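Long-range contacts in TRAP-type C4-dicarboxylate:H+ symport system substrate-binding component DctP (Shewanella oneidensis, PDB 4MX6), which binds succinate and probably hands C4-dicarboxylates captured in the periplasm to a TRAP-type proton symporter: residues V114-F119 against D184-Q189; K159-N164 against T237-G242; K168-A173 against Q309-V314; D191-I196 against D313-V318. One frame throughout, in Å; residues are numbered along the deposited sequence.

Interaction 1. Residues V114-F119 against D184-Q189; sequences VFDLPF and DVLAAQ
D116 and P118 lie against one flank of helix 184-191, on V185, L186 and Q189. The contact belongs to the buried interior of a family 7 periplasmic solute-binding fold, and here an irregular loop lies along a helix with no direct hydrogen bond between them. D116 is the central wedge. Its CB meets CG1 of V185 at 3.5 Å, the two side chains running obliquely to one another. That methyl is anti to the backbone N (chi1 175°), which aims it at the loop. Against L186 the aspartate stands at about a right angle, with OD2 3.9 Å from L186 CG, so the leucine packs beside the carboxylate as well as against CB. The carboxylate is buried but satisfied: OD1 is bonded to S103 OG and OD2 to S183 OG, and the latter serine also takes the backbone N-H of L186. Trading D116 for an alanine removes the carboxylate and is likely to leave S103 OG and S183 OG without this partner and to open a gap beside L186. The L186 side chain lies about 8 Å from the bound succinate. L117 adds a second apolar touch, its CD2 coming to 3.9 Å from V185 CG1. Further along, P118 and Q189 run antiparallel past one another, P118 CB lying 3.4 Å from Q189 OE1. Q189 holds E218 through NE2, while its OE1 accepts a bond from a water at 2.8 Å; the same water donates to D116 O at 2.9 Å.

Interaction 2. Residues K159-N164 against T237-G242; sequences KQFTAN and TESNHG
F161 and H241 make the compact part of this contact, an offset stack with ring centroids 3.8 Å apart and planes 9° from parallel. H241 CE1 lies over the F161 face toward its rim, 3.4 Å from F161 CE1. S239 ties the pair together: its OG shares a 2.7 Å hydrogen bond with H241 ND1 and also accepts the F161 N-H at 3.2 Å. With OG between the backbone N and the carbonyl carbon (chi1 46°), the hydroxyl can serve both. The opposite nitrogen of the histidine, NE2, binds E218, whose other oxygen salt-bridges K159 NZ; the K159 side chain is about 7 Å from the bound succinate. Mid-sheet, strand 160-163 pairs antiparallel with 235-237, the two inner strands of a four-stranded mixed sheet. F161 and T237 form a hydrogen-bonded pair, T237 N to F161 O being 2.8 Å. Beyond it the regular pairing ends, but the chains stay close: K159 N bonds G242 O and H241 N bonds K159 O. The looser side, where E238 and N240 are partly exposed, depends on polar grips. Q160 NE2 donates to N240 OD1 at 2.9 Å from above its carbonyl plane, the amide planes standing 87° apart, while Q160 OE1 takes the N240 N-H at 3.0 Å. A leucine in place of Q160 would probably leave N240 without both bonds, its amide freer to turn.

Interaction 3. Residues K168-A173 against Q309-V314; sequences KQPSDA and QQWVDV
A proline laid on a tryptophan, P170 over W311, joins the turn that follows strand 160-163 to helix 305-326 of the solute-binding fold. The evidence for a CH-pi contact is direct: P170 CA sits 3.8 Å from the centroid of the six-membered ring and only 14° off its normal. The proline ring continues across the indole, with CD 3.9 Å from W311 CD1, so the two side chains pass in opposite directions. W311 has CG anti to its carbonyl carbon (chi1 -82°), which lays the indole beneath the turn; the F161 ring also meets the indole. A173 CB approaches W311 CH2 obliquely, at 4.1 Å. The indole N-H points out near its own plane to K168 O, a weak bond of 3.4 Å, and a second weak one goes to L167 O, so two carbonyls share it loosely. K168 itself turns its amine away, to E307 and T302 O. The turn is braced internally: D172 OD2 accepts the Q169 N-H at 3.0 Å, from above the carboxylate plane, and D172 N bonds back to Q169 O. One turn further along the helix, V314 CG1 packs 3.7 Å from P170 CG, extending the apolar patch. On the outer, more exposed side the contact becomes polar. There the Q169 and Q310 amides are nearly coplanar, 9° apart, and Q169 NE2 donates along a lone pair of Q310 OE1, in its carbonyl plane, at 2.8 Å.

Interaction 4. Residues D191-I196 against D313-V318; sequences DAVGAI and DVMKPV
The methyl of A192 rests against two side chains of helix 305-326, V318 CG2 at 3.9 Å and M315 SD at 4.1 Å. Next to it V193 adds its CG1, which is 3.7 Å from V314 CG1 and 3.8 Å from M315 CE. V193 stands at about a right angle to V314 and meets M315 obliquely. The methionine comes round to it because its chain bends at chi2 (-61°), bringing SD to A192 CB and CE to V193 CG1. No direct hydrogen bond joins the segments; a water donates to both A192 O and V314 O, the latter at 2.7 Å. That helix carbonyl is available because the helix is kinked here: V318 N bonds M315 O at 2.9 Å instead of V314 O. P317, which lacks an N-H, is part of the same irregularity. On the other side, the A192-V193 surface is made by a type I turn from D191 to G194 that closes helix 184-191 with a Schellman motif. G194, at a positive phi of 72°, is its C-prime residue, and its N bonds D191 O at 3.0 Å while A195 N reaches F190 O. The turn presents A192 and V193 to the kinked helix. V193 also touches P170 and A173 of segment 168-173, whereas M315 and V318 reach Q189 and V185 on helix 184-191 itself. Beyond the turn the chain enters strand 196-199, where I196 bonds through its backbone to L176 and F178, beside strand 177-180.

How the interactions relate
From the N terminus, loop 114-119 closes first, onto helix 184-191. Before that closure, strand 160-163 and turn 168-173 have begun contacts finished at 237-242 and on helix 305-326, so interaction 1 crosses interactions 2 and 3. Interaction 4 opens only after interaction 1 has closed; the two are in series yet touch through P118 and M315. Interaction 2 crosses both 3 and 4. Interactions 3 and 4 end on the same helix, sharing D313 and V314. Further links are a probable backbone hydrogen bond from F119 N to H241 O and the F119 ring packing on W311. Together they tie the sheet, helix 184-191 and helix 305-326.

Interaction 1. Residues V114-F119 against D184-Q189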
# COMPACT_ATOMS: atom_id res chain seq x y z
N VAL A 114 -0.02 -9.93 -8.04
CA VAL A 114 -1.37 -9.76 -8.57
C VAL A 114 -1.99 -8.42 -8.14
O VAL A 114 -2.68 -7.78 -8.93
CB VAL A 114 -2.28 -10.95 -8.18
CG1 VAL A 114 -2.47 -11.06 -6.67
CG2 VAL A 114 -3.62 -10.85 -8.90
N PHE A 115 -1.72 -8.00 -6.91
CA PHE A 115 -2.32 -6.78 -6.40
C PHE A 115 -1.87 -5.51 -7.13
O PHE A 115 -2.55 -4.49 -7.05
CB PHE A 115 -2.04 -6.65 -4.90
CG PHE A 115 -2.91 -7.52 -4.04
CD1 PHE A 115 -4.25 -7.20 -3.84
CD2 PHE A 115 -2.38 -8.63 -3.40
CE1 PHE A 115 -5.04 -7.99 -3.03
CE2 PHE A 115 -3.17 -9.42 -2.58
CZ PHE A 115 -4.50 -9.09 -2.39
N ASP A 116 -0.71 -5.56 -7.79
CA ASP A 116 -0.16 -4.40 -8.48
C ASP A 116 -0.68 -4.24 -9.91
O ASP A 116 -0.39 -3.24 -10.55
CB ASP A 116 1.36 -4.52 -8.55
CG ASP A 116 2.05 -4.17 -7.25
OD1 ASP A 116 1.39 -3.60 -6.37
OD2 ASP A 116 3.27 -4.46 -7.13
N LEU A 117 -1.38 -5.23 -10.44
CA LEU A 117 -1.77 -5.17 -11.85
C LEU A 117 -2.68 -3.97 -12.13
O LEU A 117 -3.67 -3.75 -11.43
CB LEU A 117 -2.43 -6.48 -12.30
CG LEU A 117 -1.50 -7.70 -12.31
CD1 LEU A 117 -2.28 -8.95 -12.67
CD2 LEU A 117 -0.33 -7.52 -13.26
N PRO A 118 -2.35 -3.19 -13.17
CA PRO A 118 -3.11 -1.96 -13.39
C PRO A 118 -4.54 -2.22 -13.85
O PRO A 118 -4.78 -3.02 -14.76
CB PRO A 118 -2.29 -1.23 -14.46
CG PRO A 118 -1.45 -2.32 -15.11
CD PRO A 118 -1.15 -3.27 -14.02
N PHE A 119 -5.48 -1.53 -13.22
CA PHE A 119 -6.91 -1.61 -13.52
C PHE A 119 -7.50 -3.02 -13.29
O PHE A 119 -8.57 -3.34 -13.81
CB PHE A 119 -7.21 -1.12 -14.95
CG PHE A 119 -6.87 0.33 -15.17
CD1 PHE A 119 -7.70 1.33 -14.68
CD2 PHE A 119 -5.73 0.70 -15.85
CE1 PHE A 119 -7.38 2.67 -14.89
CE2 PHE A 119 -5.42 2.03 -16.05
CZ PHE A 119 -6.25 3.01 -15.58
N ASP A 184 8.51 -4.81 -9.62
CA ASP A 184 8.67 -5.02 -11.06
C ASP A 184 7.36 -4.79 -11.83
O ASP A 184 7.38 -4.38 -13.00
CB ASP A 184 9.13 -6.46 -11.35
CG ASP A 184 10.56 -6.72 -10.92
OD1 ASP A 184 11.35 -5.77 -10.80
OD2 ASP A 184 10.90 -7.92 -10.76
N VAL A 185 6.22 -5.09 -11.22
CA VAL A 185 4.95 -4.88 -11.90
C VAL A 185 4.72 -3.37 -12.10
O VAL A 185 4.30 -2.95 -13.18
CB VAL A 185 3.76 -5.50 -11.13
CG1 VAL A 185 2.45 -5.15 -11.82
CG2 VAL A 185 3.90 -7.02 -11.03
N LEU A 186 5.00 -2.57 -11.07
CA LEU A 186 4.77 -1.13 -11.19
C LEU A 186 5.76 -0.50 -12.17
O LEU A 186 5.40 0.41 -12.91
CB LEU A 186 4.81 -0.46 -9.82
CG LEU A 186 3.76 -1.03 -8.86
CD1 LEU A 186 3.86 -0.33 -7.52
CD2 LEU A 186 2.35 -0.90 -9.42
N ALA A 187 6.99 -1.01 -12.23
CA ALA A 187 7.92 -0.54 -13.25
C ALA A 187 7.35 -0.85 -14.64
O ALA A 187 7.37 -0.01 -15.54
CB ALA A 187 9.28 -1.18 -13.08
N ALA A 188 6.83 -2.06 -14.82
CA ALA A 188 6.28 -2.47 -16.10
C ALA A 188 5.06 -1.62 -16.49
O ALA A 188 4.86 -1.31 -17.67
CB ALA A 188 5.91 -3.95 -16.07
N GLN A 189 4.25 -1.24 -15.50
CA GLN A 189 3.11 -0.36 -15.73
C GLN A 189 3.57 0.91 -16.44
O GLN A 189 2.97 1.36 -17.41
CB GLN A 189 2.45 -0.04 -14.38
CG GLN A 189 1.36 0.99 -14.44
CD GLN A 189 0.82 1.29 -13.07
OE1 GLN A 189 -0.09 0.64 -12.58
NE2 GLN A 189 1.42 2.27 -12.41
O HOH W 1 -0.91 -0.42 -10.16

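Interaction 2. Residues K159-N164 against T237-G242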
# COMPACT_ATOMS: atom_id res chain seq x y z
N LYS A 159 -4.97 4.25 -6.25
CA LYS A 159 -3.94 5.21 -6.63
C LYS A 159 -4.40 6.16 -7.72
O LYS A 159 -5.13 5.78 -8.63
CB LYS A 159 -2.69 4.45 -7.11
CG LYS A 159 -2.06 3.56 -6.04
CD LYS A 159 -0.80 2.85 -6.50
CE LYS A 159 -1.11 1.87 -7.62
NZ LYS A 159 0.06 1.03 -7.97
N GLN A 160 -3.92 7.40 -7.60
CA GLN A 160 -4.06 8.46 -8.59
C GLN A 160 -2.68 8.82 -9.10
O GLN A 160 -1.70 8.75 -8.36
CB GLN A 160 -4.69 9.71 -7.95
CG GLN A 160 -5.82 9.45 -6.98
CD GLN A 160 -6.93 8.57 -7.52
OE1 GLN A 160 -7.15 8.49 -8.72
NE2 GLN A 160 -7.64 7.91 -6.62
N PHE A 161 -2.58 9.25 -10.36
CA PHE A 161 -1.33 9.80 -10.87
C PHE A 161 -1.17 11.27 -10.47
O PHE A 161 -2.15 12.02 -10.48
CB PHE A 161 -1.29 9.78 -12.40
CG PHE A 161 -1.32 8.42 -13.04
CD1 PHE A 161 -0.33 7.47 -12.79
CD2 PHE A 161 -2.30 8.12 -13.96
CE1 PHE A 161 -0.36 6.23 -13.43
CE2 PHE A 161 -2.33 6.90 -14.61
CZ PHE A 161 -1.36 5.96 -14.33
N THR A 162 0.05 11.68 -10.18
CA THR A 162 0.38 13.10 -10.16
C THR A 162 1.55 13.35 -11.10
O THR A 162 2.38 12.47 -11.33
CB THR A 162 0.72 13.64 -8.74
OG1 THR A 162 1.97 13.11 -8.30
CG2 THR A 162 -0.35 13.25 -7.75
N ALA A 163 1.59 14.57 -11.63
CA ALA A 163 2.70 15.04 -12.45
C ALA A 163 2.57 16.55 -12.57
O ALA A 163 1.76 17.17 -11.86
CB ALA A 163 2.68 14.36 -13.82
N ASN A 164 3.34 17.15 -13.47
CA ASN A 164 3.22 18.59 -13.73
C ASN A 164 2.52 18.87 -15.05
O ASN A 164 2.66 19.92 -15.65
CB ASN A 164 4.59 19.24 -13.61
CG ASN A 164 5.16 19.07 -12.23
OD1 ASN A 164 4.50 19.39 -11.24
ND2 ASN A 164 6.36 18.54 -12.14
N THR A 237 -4.31 13.46 -11.60
CA THR A 237 -5.25 12.81 -12.48
C THR A 237 -5.93 11.67 -11.71
O THR A 237 -5.27 10.77 -11.19
CB THR A 237 -4.54 12.31 -13.74
OG1 THR A 237 -3.96 13.42 -14.45
CG2 THR A 237 -5.50 11.61 -14.67
N GLU A 238 -7.25 11.76 -11.59
CA GLU A 238 -8.04 10.79 -10.83
C GLU A 238 -8.29 9.55 -11.68
O GLU A 238 -9.35 9.36 -12.27
CB GLU A 238 -9.35 11.43 -10.36
CG GLU A 238 -10.13 10.56 -9.37
CD GLU A 238 -11.21 11.36 -8.62
OE1 GLU A 238 -11.43 12.53 -8.95
OE2 GLU A 238 -11.83 10.81 -7.70
N SER A 239 -7.26 8.72 -11.72
CA SER A 239 -7.18 7.55 -12.58
C SER A 239 -7.66 6.27 -11.90
O SER A 239 -8.07 5.34 -12.58
CB SER A 239 -5.73 7.40 -13.01
OG SER A 239 -4.88 7.55 -11.89
N ASN A 240 -7.58 6.19 -10.56
CA ASN A 240 -7.95 4.97 -9.84
C ASN A 240 -7.36 3.73 -10.50
O ASN A 240 -8.04 2.71 -10.64
CB ASN A 240 -9.48 4.85 -9.73
CG ASN A 240 -10.09 5.95 -8.90
OD1 ASN A 240 -9.69 6.17 -7.76
ND2 ASN A 240 -11.08 6.64 -9.45
N HIS A 241 -6.09 3.80 -10.88
CA HIS A 241 -5.52 2.82 -11.81
C HIS A 241 -4.88 1.59 -11.15
O HIS A 241 -4.44 0.68 -11.84
CB HIS A 241 -4.50 3.50 -12.71
CG HIS A 241 -3.36 4.06 -11.95
ND1 HIS A 241 -3.38 5.33 -11.42
CD2 HIS A 241 -2.19 3.50 -11.57
CE1 HIS A 241 -2.26 5.52 -10.74
NE2 HIS A 241 -1.52 4.42 -10.81
N GLY A 242 -4.83 1.56 -9.82
CA GLY A 242 -4.33 0.40 -9.09
C GLY A 242 -4.67 0.57 -7.63
O GLY A 242 -5.13 1.64 -7.22

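Interaction 3. Residues K168-A173 against Q309-V314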
# COMPACT_ATOMS: atom_id res chain seq x y z
N LYS A 168 -4.34 12.75 -19.21
CA LYS A 168 -5.62 12.41 -19.80
C LYS A 168 -5.57 11.13 -20.61
O LYS A 168 -6.52 10.35 -20.63
CB LYS A 168 -6.08 13.54 -20.71
CG LYS A 168 -6.65 14.73 -19.97
CD LYS A 168 -8.02 14.36 -19.44
CE LYS A 168 -8.92 15.56 -19.30
NZ LYS A 168 -10.34 15.12 -19.15
N GLN A 169 -4.45 10.93 -21.30
CA GLN A 169 -4.27 9.76 -22.15
C GLN A 169 -2.89 9.20 -21.93
O GLN A 169 -1.98 9.92 -21.50
CB GLN A 169 -4.43 10.13 -23.62
CG GLN A 169 -5.81 10.66 -23.97
CD GLN A 169 -5.89 11.19 -25.38
OE1 GLN A 169 -5.46 12.31 -25.65
NE2 GLN A 169 -6.44 10.40 -26.28
N PRO A 170 -2.72 7.91 -22.22
CA PRO A 170 -1.41 7.28 -22.03
C PRO A 170 -0.28 8.04 -22.69
O PRO A 170 0.82 8.08 -22.14
CB PRO A 170 -1.60 5.90 -22.69
CG PRO A 170 -3.03 5.63 -22.55
CD PRO A 170 -3.75 6.93 -22.62
N SER A 171 -0.52 8.64 -23.86
CA SER A 171 0.52 9.37 -24.57
C SER A 171 1.11 10.50 -23.73
O SER A 171 2.26 10.88 -23.92
CB SER A 171 -0.01 9.91 -25.91
OG SER A 171 -1.10 10.80 -25.72
N ASP A 172 0.31 11.03 -22.80
CA ASP A 172 0.75 12.16 -21.97
C ASP A 172 1.86 11.77 -21.00
O ASP A 172 2.56 12.65 -20.51
CB ASP A 172 -0.42 12.77 -21.19
CG ASP A 172 -1.45 13.43 -22.07
OD1 ASP A 172 -1.05 14.09 -23.05
OD2 ASP A 172 -2.67 13.32 -21.79
N ALA A 173 2.03 10.48 -20.73
CA ALA A 173 3.06 10.01 -19.79
C ALA A 173 4.41 9.72 -20.46
O ALA A 173 5.39 9.47 -19.77
CB ALA A 173 2.57 8.77 -19.08
N GLN A 309 -10.74 4.11 -20.71
CA GLN A 309 -10.60 2.86 -21.45
C GLN A 309 -9.28 2.82 -22.22
O GLN A 309 -8.67 1.76 -22.35
CB GLN A 309 -11.78 2.63 -22.40
CG GLN A 309 -11.82 1.20 -22.95
CD GLN A 309 -12.05 0.16 -21.87
OE1 GLN A 309 -12.93 0.30 -21.03
NE2 GLN A 309 -11.23 -0.88 -21.87
N GLN A 310 -8.81 3.97 -22.70
CA GLN A 310 -7.52 3.99 -23.38
C GLN A 310 -6.41 3.56 -22.42
O GLN A 310 -5.51 2.79 -22.77
CB GLN A 310 -7.22 5.37 -23.97
CG GLN A 310 -8.11 5.71 -25.15
CD GLN A 310 -7.87 7.07 -25.79
OE1 GLN A 310 -7.36 8.00 -25.20
NE2 GLN A 310 -8.30 7.18 -27.03
N TRP A 311 -6.46 4.06 -21.19
CA TRP A 311 -5.50 3.65 -20.17
C TRP A 311 -5.62 2.16 -19.83
O TRP A 311 -4.62 1.46 -19.68
CB TRP A 311 -5.69 4.50 -18.92
CG TRP A 311 -5.03 5.86 -18.92
CD1 TRP A 311 -5.61 7.06 -19.15
CD2 TRP A 311 -3.65 6.11 -18.65
NE1 TRP A 311 -4.67 8.06 -19.03
CE2 TRP A 311 -3.46 7.50 -18.72
CE3 TRP A 311 -2.56 5.29 -18.34
CZ2 TRP A 311 -2.21 8.09 -18.50
CZ3 TRP A 311 -1.33 5.88 -18.12
CH2 TRP A 311 -1.16 7.25 -18.19
N VAL A 312 -6.84 1.68 -19.67
CA VAL A 312 -7.04 0.26 -19.38
C VAL A 312 -6.41 -0.60 -20.46
O VAL A 312 -5.67 -1.56 -20.18
CB VAL A 312 -8.54 -0.08 -19.25
CG1 VAL A 312 -8.76 -1.58 -19.11
CG2 VAL A 312 -9.14 0.66 -18.08
N ASP A 313 -6.70 -0.26 -21.71
CA ASP A 313 -6.27 -1.09 -22.83
C ASP A 313 -4.75 -1.18 -22.96
O ASP A 313 -4.21 -2.26 -23.21
CB ASP A 313 -6.85 -0.55 -24.15
CG ASP A 313 -8.36 -0.76 -24.26
OD1 ASP A 313 -8.93 -1.50 -23.44
OD2 ASP A 313 -8.96 -0.19 -25.19
N VAL A 314 -4.06 -0.05 -22.79
CA VAL A 314 -2.62 -0.03 -22.93
C VAL A 314 -1.91 -0.76 -21.77
O VAL A 314 -0.75 -1.16 -21.90
CB VAL A 314 -2.11 1.43 -23.05
CG1 VAL A 314 -2.11 2.13 -21.71
CG2 VAL A 314 -0.74 1.47 -23.65

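Interaction 4. Residues D191-I196 against D313-V318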
# COMPACT_ATOMS: atom_id res chain seq x y z
N ASP A 191 6.62 1.40 -17.93
CA ASP A 191 7.24 1.00 -19.21
C ASP A 191 6.18 0.90 -20.32
O ASP A 191 6.46 1.21 -21.48
CB ASP A 191 7.92 -0.38 -19.11
CG ASP A 191 9.17 -0.39 -18.27
OD1 ASP A 191 9.82 0.65 -18.09
OD2 ASP A 191 9.52 -1.51 -17.80
N ALA A 192 4.99 0.43 -19.97
CA ALA A 192 3.94 0.16 -20.96
C ALA A 192 3.47 1.41 -21.70
O ALA A 192 2.91 1.31 -22.79
CB ALA A 192 2.76 -0.52 -20.29
N VAL A 193 3.70 2.57 -21.10
CA VAL A 193 3.34 3.85 -21.71
C VAL A 193 4.57 4.70 -22.04
O VAL A 193 4.47 5.90 -22.31
CB VAL A 193 2.32 4.65 -20.85
CG1 VAL A 193 0.99 3.89 -20.76
CG2 VAL A 193 2.87 4.94 -19.45
N GLY A 194 5.74 4.07 -22.06
CA GLY A 194 6.95 4.77 -22.44
C GLY A 194 7.43 5.77 -21.40
O GLY A 194 8.24 6.65 -21.70
N ALA A 195 6.92 5.65 -20.17
CA ALA A 195 7.46 6.43 -19.05
C ALA A 195 8.68 5.72 -18.46
O ALA A 195 8.96 4.57 -18.80
CB ALA A 195 6.39 6.65 -18.00
N ILE A 196 9.39 6.41 -17.57
CA ILE A 196 10.64 5.90 -17.01
C ILE A 196 10.44 5.68 -15.51
O ILE A 196 10.43 6.64 -14.73
CB ILE A 196 11.79 6.91 -17.23
CG1 ILE A 196 11.92 7.30 -18.72
CG2 ILE A 196 13.09 6.35 -16.68
CD1 ILE A 196 12.33 6.17 -19.62
N ASP A 313 -6.70 -0.26 -21.71
CA ASP A 313 -6.27 -1.09 -22.83
C ASP A 313 -4.75 -1.18 -22.96
O ASP A 313 -4.21 -2.26 -23.21
CB ASP A 313 -6.85 -0.55 -24.15
CG ASP A 313 -8.36 -0.76 -24.26
OD1 ASP A 313 -8.93 -1.50 -23.44
OD2 ASP A 313 -8.96 -0.19 -25.19
N VAL A 314 -4.06 -0.05 -22.79
CA VAL A 314 -2.62 -0.03 -22.93
C VAL A 314 -1.91 -0.76 -21.77
O VAL A 314 -0.75 -1.16 -21.90
CB VAL A 314 -2.11 1.43 -23.05
CG1 VAL A 314 -2.11 2.13 -21.71
CG2 VAL A 314 -0.74 1.47 -23.65
N MET A 315 -2.61 -0.94 -20.65
CA MET A 315 -2.04 -1.59 -19.48
C MET A 315 -2.24 -3.11 -19.45
O MET A 315 -1.55 -3.79 -18.71
CB MET A 315 -2.60 -0.97 -18.19
CG MET A 315 -2.13 0.43 -17.95
SD MET A 315 -0.35 0.54 -17.79
CE MET A 315 -0.17 2.30 -17.50
N LYS A 316 -3.16 -3.63 -20.25
CA LYS A 316 -3.44 -5.07 -20.24
C LYS A 316 -2.20 -5.92 -20.54
O LYS A 316 -2.06 -6.98 -19.94
CB LYS A 316 -4.60 -5.41 -21.18
CG LYS A 316 -5.96 -5.02 -20.64
CD LYS A 316 -6.40 -5.96 -19.53
CE LYS A 316 -7.80 -5.63 -19.02
NZ LYS A 316 -8.84 -5.75 -20.08
N PRO A 317 -1.29 -5.47 -21.42
CA PRO A 317 -0.09 -6.29 -21.63
C PRO A 317 0.77 -6.50 -20.37
O PRO A 317 1.55 -7.45 -20.33
CB PRO A 317 0.68 -5.53 -22.72
CG PRO A 317 -0.39 -4.85 -23.49
CD PRO A 317 -1.37 -4.38 -22.41
N VAL A 318 0.63 -5.64 -19.36
CA VAL A 318 1.35 -5.86 -18.11
C VAL A 318 0.83 -7.14 -17.45
O VAL A 318 1.60 -7.92 -16.89
CB VAL A 318 1.18 -4.66 -17.16
CG1 VAL A 318 1.84 -4.94 -15.81
CG2 VAL A 318 1.74 -3.39 -17.80
O HOH W 2 1.43 -1.09 -23.53